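Local coordinates for protein thiaminase-I (Naegleria gruberi, PDB 4HCW) that is an enzyme of the thiaminase I family, built on a two-lobed fold like that of periplasmic binding proteins, at residues D52-A57 against S157-F162; P151-S156 against Q197-I202; H98-S103 against S331-L336. All blocks are in the same frame, centred on the assembly; numbering follows the deposited sequence.

In the fold
Contacts 1 and 2 have centres about 17 Å apart, and helix 158-169 of contact 1 follows helix 151-155 of contact 2 directly in the chain. S157 N lies 3.0 Å from D152 O, probably a hydrogen bond between them. Contact 3 has its centre about 21 Å from that of contact 1 and touches it through F162 and L336. Contacts 2 and 3 have centres about 24 Å apart and nearest atoms about 11 Å apart, so they do not touch. Along the chain the order is 52-57, 98-103, 151-156, 157-162, 197-202, 331-336. Contact 2 therefore sits inside the loop closed by contact 3, while contact 1 crosses both. Segments 151-156, 157-162 and 197-202 share the thiaminase I-like N-terminal family region.

Contact 1: D52-A57 against S157-F162; sequences DCYSDA and SSFTVF
A T-shaped aromatic pair joins Y54 and F159. Y54 sits in the loop after strand 44-50, and F159 in the first turn of helix 158-169. The edge of the Y54 ring is turned toward the face of F159. The ring centroids are 5.3 Å apart and the planes stand at 77°. One corner of each ring makes the closest touch: Y54 CE1 lies 3.7 Å from F159 CE1. F159 CZ is the next atom, 3.9 Å from Y54 CE1. The two side chains cross at about a right angle. F159 reaches across because its CG stands anti to the backbone N (chi1 -165°).

The loop that carries Y54 is braced by bonds of its own. D52 to S55 form a type I beta turn, closed by S55 N to D52 O at 3.2 Å. D52 OD1 also accepts from Y54 N at 3.0 Å, which makes an Asx turn. This donor comes from above the carboxylate plane. The same OD1 is hydrogen-bonded to Y16 OH, and the rings of Y16 and Y54 meet edge to face. C53 SG packs over the centre of one face of the Y54 ring, 3.7 Å above its plane. The Y54 hydroxyl is hydrogen-bonded to D69 OD2, at the end of strand 65-69, and D69 also touches F159. The turn thus holds the backbone of Y54, and the D69 bond holds its hydroxyl. A loop at the end of a sheet strand facing a helix start from a later region is consistent with the cleft of a two-lobed, periplasmic-binding-protein-like fold.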
# COMPACT_ATOMS: atom_id res chain seq x y z
N ASP A 52 -4.90 -2.47 -13.42
CA ASP A 52 -4.08 -3.41 -12.66
C ASP A 52 -2.60 -3.12 -12.87
O ASP A 52 -2.01 -3.57 -13.85
CB ASP A 52 -4.40 -4.84 -13.07
CG ASP A 52 -3.88 -5.87 -12.08
OD1 ASP A 52 -3.07 -5.50 -11.20
OD2 ASP A 52 -4.28 -7.04 -12.18
N CYS A 53 -2.00 -2.39 -11.94
CA CYS A 53 -0.58 -2.06 -12.02
C CYS A 53 0.28 -3.28 -11.70
O CYS A 53 1.50 -3.26 -11.90
CB CYS A 53 -0.23 -0.91 -11.07
SG CYS A 53 -0.41 -1.31 -9.32
N TYR A 54 -0.35 -4.34 -11.21
CA TYR A 54 0.37 -5.58 -10.91
C TYR A 54 0.31 -6.54 -12.08
O TYR A 54 0.46 -7.75 -11.92
CB TYR A 54 -0.17 -6.22 -9.62
CG TYR A 54 -0.04 -5.31 -8.42
CD1 TYR A 54 1.21 -5.01 -7.89
CD2 TYR A 54 -1.16 -4.75 -7.82
CE1 TYR A 54 1.34 -4.18 -6.79
CE2 TYR A 54 -1.04 -3.92 -6.72
CZ TYR A 54 0.22 -3.64 -6.21
OH TYR A 54 0.34 -2.81 -5.12
N SER A 55 0.07 -5.98 -13.27
CA SER A 55 0.11 -6.73 -14.51
C SER A 55 1.03 -6.02 -15.49
O SER A 55 0.80 -4.86 -15.82
CB SER A 55 -1.29 -6.85 -15.11
OG SER A 55 -1.26 -7.42 -16.40
N ASP A 56 2.08 -6.71 -15.94
CA ASP A 56 3.05 -6.11 -16.86
C ASP A 56 2.42 -5.68 -18.18
O ASP A 56 2.88 -4.72 -18.80
CB ASP A 56 4.21 -7.08 -17.12
CG ASP A 56 5.14 -7.21 -15.94
OD1 ASP A 56 5.17 -6.28 -15.10
OD2 ASP A 56 5.85 -8.23 -15.84
N ALA A 57 1.37 -6.38 -18.59
CA ALA A 57 0.67 -6.05 -19.83
C ALA A 57 -0.01 -4.69 -19.74
O ALA A 57 -0.05 -3.94 -20.72
CB ALA A 57 -0.34 -7.13 -20.16
N SER A 157 2.98 -15.32 -0.25
CA SER A 157 2.59 -14.57 -1.44
C SER A 157 3.83 -14.01 -2.12
O SER A 157 4.74 -13.52 -1.45
CB SER A 157 1.63 -13.44 -1.07
OG SER A 157 0.46 -13.95 -0.46
N SER A 158 3.86 -14.09 -3.44
CA SER A 158 5.01 -13.65 -4.23
C SER A 158 5.42 -12.22 -3.90
O SER A 158 6.61 -11.93 -3.72
CB SER A 158 4.71 -13.78 -5.72
OG SER A 158 4.35 -15.10 -6.07
N PHE A 159 4.44 -11.34 -3.80
CA PHE A 159 4.68 -9.93 -3.54
C PHE A 159 5.19 -9.70 -2.12
O PHE A 159 5.92 -8.74 -1.86
CB PHE A 159 3.40 -9.13 -3.78
CG PHE A 159 3.61 -7.65 -3.88
CD1 PHE A 159 4.09 -7.08 -5.06
CD2 PHE A 159 3.34 -6.82 -2.81
CE1 PHE A 159 4.29 -5.72 -5.16
CE2 PHE A 159 3.53 -5.45 -2.90
CZ PHE A 159 4.01 -4.90 -4.08
N THR A 160 4.81 -10.59 -1.21
CA THR A 160 5.22 -10.48 0.19
C THR A 160 6.58 -11.14 0.42
O THR A 160 7.42 -10.61 1.15
CB THR A 160 4.17 -11.09 1.13
OG1 THR A 160 2.89 -10.51 0.87
CG2 THR A 160 4.55 -10.85 2.58
N VAL A 161 6.78 -12.30 -0.20
CA VAL A 161 8.07 -12.99 -0.13
C VAL A 161 9.17 -12.11 -0.69
O VAL A 161 10.24 -11.97 -0.09
CB VAL A 161 8.03 -14.32 -0.92
CG1 VAL A 161 9.43 -14.89 -1.07
CG2 VAL A 161 7.11 -15.32 -0.23
N PHE A 162 8.90 -11.51 -1.85
CA PHE A 162 9.84 -10.58 -2.48
C PHE A 162 10.08 -9.35 -1.61
O PHE A 162 11.22 -8.90 -1.46
CB PHE A 162 9.32 -10.16 -3.85
CG PHE A 162 10.06 -9.00 -4.45
CD1 PHE A 162 11.28 -9.18 -5.09
CD2 PHE A 162 9.53 -7.71 -4.40
CE1 PHE A 162 11.96 -8.12 -5.64
CE2 PHE A 162 10.21 -6.64 -4.95
CZ PHE A 162 11.43 -6.85 -5.57

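Contact 2: P151-S156 against Q197-I202; sequences PDVASS and QKYRTI
V153 CG1 meets the Y199 ring obliquely, at its phenol end. This methyl lies 3.6 Å from Y199 OH and 4.0 Å from Y199 CZ. The two side chains come from opposite directions, Y199 from helix 193-203 and V153 from helix 151-155. Y199 spans the distance because its CG is anti to the backbone N (chi1 -172°). The same holds for CG1 of V153 (chi1 178°), which brings that methyl to the ring. S156 OG stands 4.4 Å from Y199 OH, a touch too long for a hydrogen bond. L164 of helix 158-169 packs against both V153 and Y199, and L357 at the C-terminus also touches Y199.

Helix 151-155 ends beside the phenol in a Schellman motif. S156 is its C-prime residue, with positive phi (56°), and S156 N makes a weak bond to V153 O. One turn earlier, P151 O is gripped twice. S155 N and S155 OG reach it from opposite faces of the carbonyl plane, the hydroxyl at 2.7 Å from P151 O. T201 does the same in the other helix, where its N and OG1 both bond to Q197 O.

None of these polar bonds joins the two segments. Several run within a helix, and others, such as the R200-D204 salt bridge, lead outside. Between the two segments the contact is chiefly van der Waals packing of V153 CG1 against the hydroxyl end of Y199.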
# COMPACT_ATOMS: atom_id res chain seq x y z
N PRO A 151 -1.12 -13.68 7.34
CA PRO A 151 -1.65 -14.50 6.24
C PRO A 151 -0.77 -14.53 5.00
O PRO A 151 -0.60 -15.60 4.40
CB PRO A 151 -2.99 -13.84 5.92
CG PRO A 151 -3.38 -13.15 7.18
CD PRO A 151 -2.10 -12.66 7.78
N ASP A 152 -0.22 -13.39 4.60
CA ASP A 152 0.61 -13.32 3.41
C ASP A 152 1.91 -14.10 3.56
O ASP A 152 2.38 -14.73 2.60
CB ASP A 152 0.90 -11.87 3.02
CG ASP A 152 -0.30 -11.18 2.40
OD1 ASP A 152 -1.17 -11.88 1.84
OD2 ASP A 152 -0.38 -9.93 2.46
N VAL A 153 2.50 -14.07 4.75
CA VAL A 153 3.72 -14.82 5.02
C VAL A 153 3.42 -16.31 5.15
O VAL A 153 4.17 -17.15 4.66
CB VAL A 153 4.41 -14.32 6.30
CG1 VAL A 153 5.65 -15.15 6.60
CG2 VAL A 153 4.78 -12.86 6.16
N ALA A 154 2.31 -16.62 5.81
CA ALA A 154 1.89 -18.00 5.99
C ALA A 154 1.58 -18.67 4.66
O ALA A 154 1.77 -19.87 4.49
CB ALA A 154 0.67 -18.07 6.91
N SER A 155 1.11 -17.87 3.70
CA SER A 155 0.77 -18.38 2.38
C SER A 155 1.92 -18.16 1.39
O SER A 155 1.88 -18.67 0.27
CB SER A 155 -0.50 -17.72 1.86
OG SER A 155 -0.33 -16.31 1.76
N SER A 156 2.92 -17.41 1.83
CA SER A 156 4.08 -17.09 1.00
C SER A 156 3.70 -16.44 -0.33
O SER A 156 4.04 -16.94 -1.40
CB SER A 156 4.94 -18.33 0.76
OG SER A 156 5.49 -18.81 1.97
N GLN A 197 17.54 -16.37 7.03
CA GLN A 197 17.48 -16.73 8.44
C GLN A 197 16.46 -15.87 9.18
O GLN A 197 15.67 -16.38 9.97
CB GLN A 197 18.86 -16.58 9.09
CG GLN A 197 18.89 -16.82 10.59
CD GLN A 197 18.81 -18.29 10.96
OE1 GLN A 197 17.82 -18.96 10.68
NE2 GLN A 197 19.85 -18.80 11.60
N LYS A 198 16.50 -14.57 8.92
CA LYS A 198 15.59 -13.62 9.55
C LYS A 198 14.13 -13.92 9.19
O LYS A 198 13.25 -13.89 10.05
CB LYS A 198 15.93 -12.19 9.13
CG LYS A 198 17.39 -11.81 9.32
CD LYS A 198 17.77 -11.76 10.79
CE LYS A 198 19.19 -11.25 10.97
NZ LYS A 198 19.37 -9.90 10.38
N TYR A 199 13.90 -14.20 7.91
CA TYR A 199 12.55 -14.49 7.42
C TYR A 199 11.99 -15.74 8.09
O TYR A 199 10.80 -15.79 8.42
CB TYR A 199 12.58 -14.68 5.90
CG TYR A 199 11.22 -14.80 5.25
CD1 TYR A 199 10.56 -16.02 5.19
CD2 TYR A 199 10.60 -13.69 4.68
CE1 TYR A 199 9.31 -16.13 4.60
CE2 TYR A 199 9.35 -13.80 4.08
CZ TYR A 199 8.72 -15.02 4.04
OH TYR A 199 7.48 -15.14 3.45
N ARG A 200 12.84 -16.74 8.28
CA ARG A 200 12.41 -18.00 8.88
C ARG A 200 12.00 -17.80 10.33
O ARG A 200 11.08 -18.46 10.82
CB ARG A 200 13.53 -19.04 8.78
CG ARG A 200 13.07 -20.48 8.98
CD ARG A 200 11.98 -20.84 7.98
NE ARG A 200 11.92 -22.27 7.72
CZ ARG A 200 11.23 -23.15 8.45
NH1 ARG A 200 11.24 -24.43 8.13
NH2 ARG A 200 10.53 -22.73 9.49
N THR A 201 12.68 -16.88 11.01
CA THR A 201 12.37 -16.55 12.40
C THR A 201 10.94 -16.01 12.50
O THR A 201 10.19 -16.39 13.39
CB THR A 201 13.34 -15.50 12.96
OG1 THR A 201 14.67 -16.03 12.96
CG2 THR A 201 12.96 -15.11 14.38
N ILE A 202 10.58 -15.14 11.56
CA ILE A 202 9.25 -14.56 11.52
C ILE A 202 8.20 -15.58 11.09
O ILE A 202 7.13 -15.66 11.68
CB ILE A 202 9.21 -13.35 10.56
CG1 ILE A 202 10.25 -12.32 10.98
CG2 ILE A 202 7.82 -12.74 10.53
CD1 ILE A 202 10.31 -11.11 10.07

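Contact 3: H98-S103 against S331-L336; sequences HSFVSS and SEVRVL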
# COMPACT_ATOMS: atom_id res chain seq x y z
N HIS A 98 3.64 13.78 3.73
CA HIS A 98 4.76 13.38 4.57
C HIS A 98 6.03 13.33 3.73
O HIS A 98 5.98 13.36 2.50
CB HIS A 98 4.51 12.03 5.23
CG HIS A 98 3.50 12.08 6.34
ND1 HIS A 98 2.16 12.32 6.12
CD2 HIS A 98 3.65 11.92 7.68
CE1 HIS A 98 1.52 12.31 7.28
NE2 HIS A 98 2.40 12.07 8.24
N SER A 99 7.18 13.24 4.40
CA SER A 99 8.46 13.18 3.70
C SER A 99 8.57 11.93 2.84
O SER A 99 9.03 12.00 1.69
CB SER A 99 9.62 13.25 4.70
OG SER A 99 9.57 12.17 5.61
N PHE A 100 8.14 10.80 3.38
CA PHE A 100 8.22 9.53 2.66
C PHE A 100 7.18 9.41 1.55
O PHE A 100 7.43 8.78 0.52
CB PHE A 100 8.12 8.35 3.63
CG PHE A 100 6.91 8.38 4.52
CD1 PHE A 100 5.72 7.79 4.12
CD2 PHE A 100 6.97 8.99 5.76
CE1 PHE A 100 4.61 7.82 4.94
CE2 PHE A 100 5.86 9.02 6.59
CZ PHE A 100 4.68 8.43 6.18
N VAL A 101 6.02 10.02 1.77
CA VAL A 101 4.95 10.01 0.77
C VAL A 101 5.37 10.77 -0.48
O VAL A 101 5.20 10.29 -1.60
CB VAL A 101 3.65 10.61 1.32
CG1 VAL A 101 2.62 10.79 0.21
CG2 VAL A 101 3.09 9.74 2.43
N SER A 102 5.93 11.96 -0.28
CA SER A 102 6.39 12.78 -1.39
C SER A 102 7.62 12.17 -2.07
O SER A 102 7.80 12.31 -3.28
CB SER A 102 6.70 14.20 -0.91
OG SER A 102 7.62 14.19 0.16
N SER A 103 8.45 11.50 -1.28
CA SER A 103 9.65 10.86 -1.81
C SER A 103 9.30 9.67 -2.69
O SER A 103 9.99 9.40 -3.68
CB SER A 103 10.57 10.41 -0.66
OG SER A 103 11.02 11.52 0.10
N SER A 331 10.70 10.20 9.48
CA SER A 331 12.03 10.10 8.89
C SER A 331 12.50 8.66 8.78
O SER A 331 13.43 8.36 8.02
CB SER A 331 13.04 10.91 9.71
OG SER A 331 13.12 10.43 11.04
N GLU A 332 11.87 7.76 9.52
CA GLU A 332 12.31 6.37 9.58
C GLU A 332 11.60 5.48 8.57
O GLU A 332 12.03 4.36 8.30
CB GLU A 332 12.12 5.81 11.00
CG GLU A 332 12.66 6.71 12.11
CD GLU A 332 14.17 6.63 12.28
OE1 GLU A 332 14.63 6.47 13.42
OE2 GLU A 332 14.90 6.75 11.27
N VAL A 333 10.50 5.98 8.00
CA VAL A 333 9.71 5.21 7.05
C VAL A 333 10.43 5.05 5.70
O VAL A 333 10.93 6.02 5.14
CB VAL A 333 8.32 5.84 6.83
CG1 VAL A 333 7.62 5.20 5.65
CG2 VAL A 333 7.48 5.69 8.09
N ARG A 334 10.46 3.82 5.20
CA ARG A 334 11.11 3.51 3.93
C ARG A 334 10.09 3.07 2.88
O ARG A 334 9.02 2.57 3.22
CB ARG A 334 12.16 2.42 4.12
CG ARG A 334 13.32 2.83 5.01
CD ARG A 334 14.11 3.97 4.39
NE ARG A 334 15.27 4.34 5.19
CZ ARG A 334 15.26 5.28 6.13
NH1 ARG A 334 14.15 5.96 6.38
NH2 ARG A 334 16.36 5.55 6.81
N VAL A 335 10.44 3.25 1.61
CA VAL A 335 9.58 2.82 0.51
C VAL A 335 10.38 2.04 -0.53
O VAL A 335 11.28 2.58 -1.16
CB VAL A 335 8.90 4.02 -0.18
CG1 VAL A 335 8.11 3.56 -1.40
CG2 VAL A 335 8.00 4.77 0.79
N LEU A 336 10.03 0.77 -0.71
CA LEU A 336 10.72 -0.08 -1.66
C LEU A 336 10.22 0.15 -3.08
O LEU A 336 9.03 0.06 -3.35
CB LEU A 336 10.55 -1.56 -1.28
CG LEU A 336 11.26 -2.58 -2.17
CD1 LEU A 336 12.76 -2.34 -2.17
CD2 LEU A 336 10.94 -3.99 -1.70
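F100 and V333 make a CH-pi contact at the centre of this interface. CG1 of V333 lies over one face of the F100 ring, 3.7 Å from its centroid and 22° off the ring normal. It is offset toward the rim, and its nearest ring atom is F100 CG at 3.4 Å. With CG between the backbone N and the carbonyl carbon (chi1 54°), the F100 ring lies with one face to V333 and the other to H98 CB. The ring is thus layered between two aliphatic groups.

V333 CB also packs close, 3.6 Å from F100 CD2. V333 CG2 is farther, 4.0 Å from F100 CE2. V335 CG2 lies against the carbonyl oxygen F100 O, 4.1 Å away. V260 of strand 260-267 packs on F100, V333 and V335 alike, and L118 of strand 110-125 also meets F100.

No hydrogen bond links the segments. Some are internal to 98-103 or 331-336, and others go outside. S103 OG donates to S99 O at 2.6 Å, from the other face of the carbonyl plane than S103 N. The CB of R334 points away from the helix. Its NH1 donates back to S331 O at 3.0 Å, almost in the guanidinium plane, and its NH2 bonds to S172 O. S99 N, at the start of helix 99-105, bonds to E330.

The segments thus meet mainly through buried F100, V333 and V335, with S99 and S331 at the margin. R334 finds its bonds on its own side and at S172.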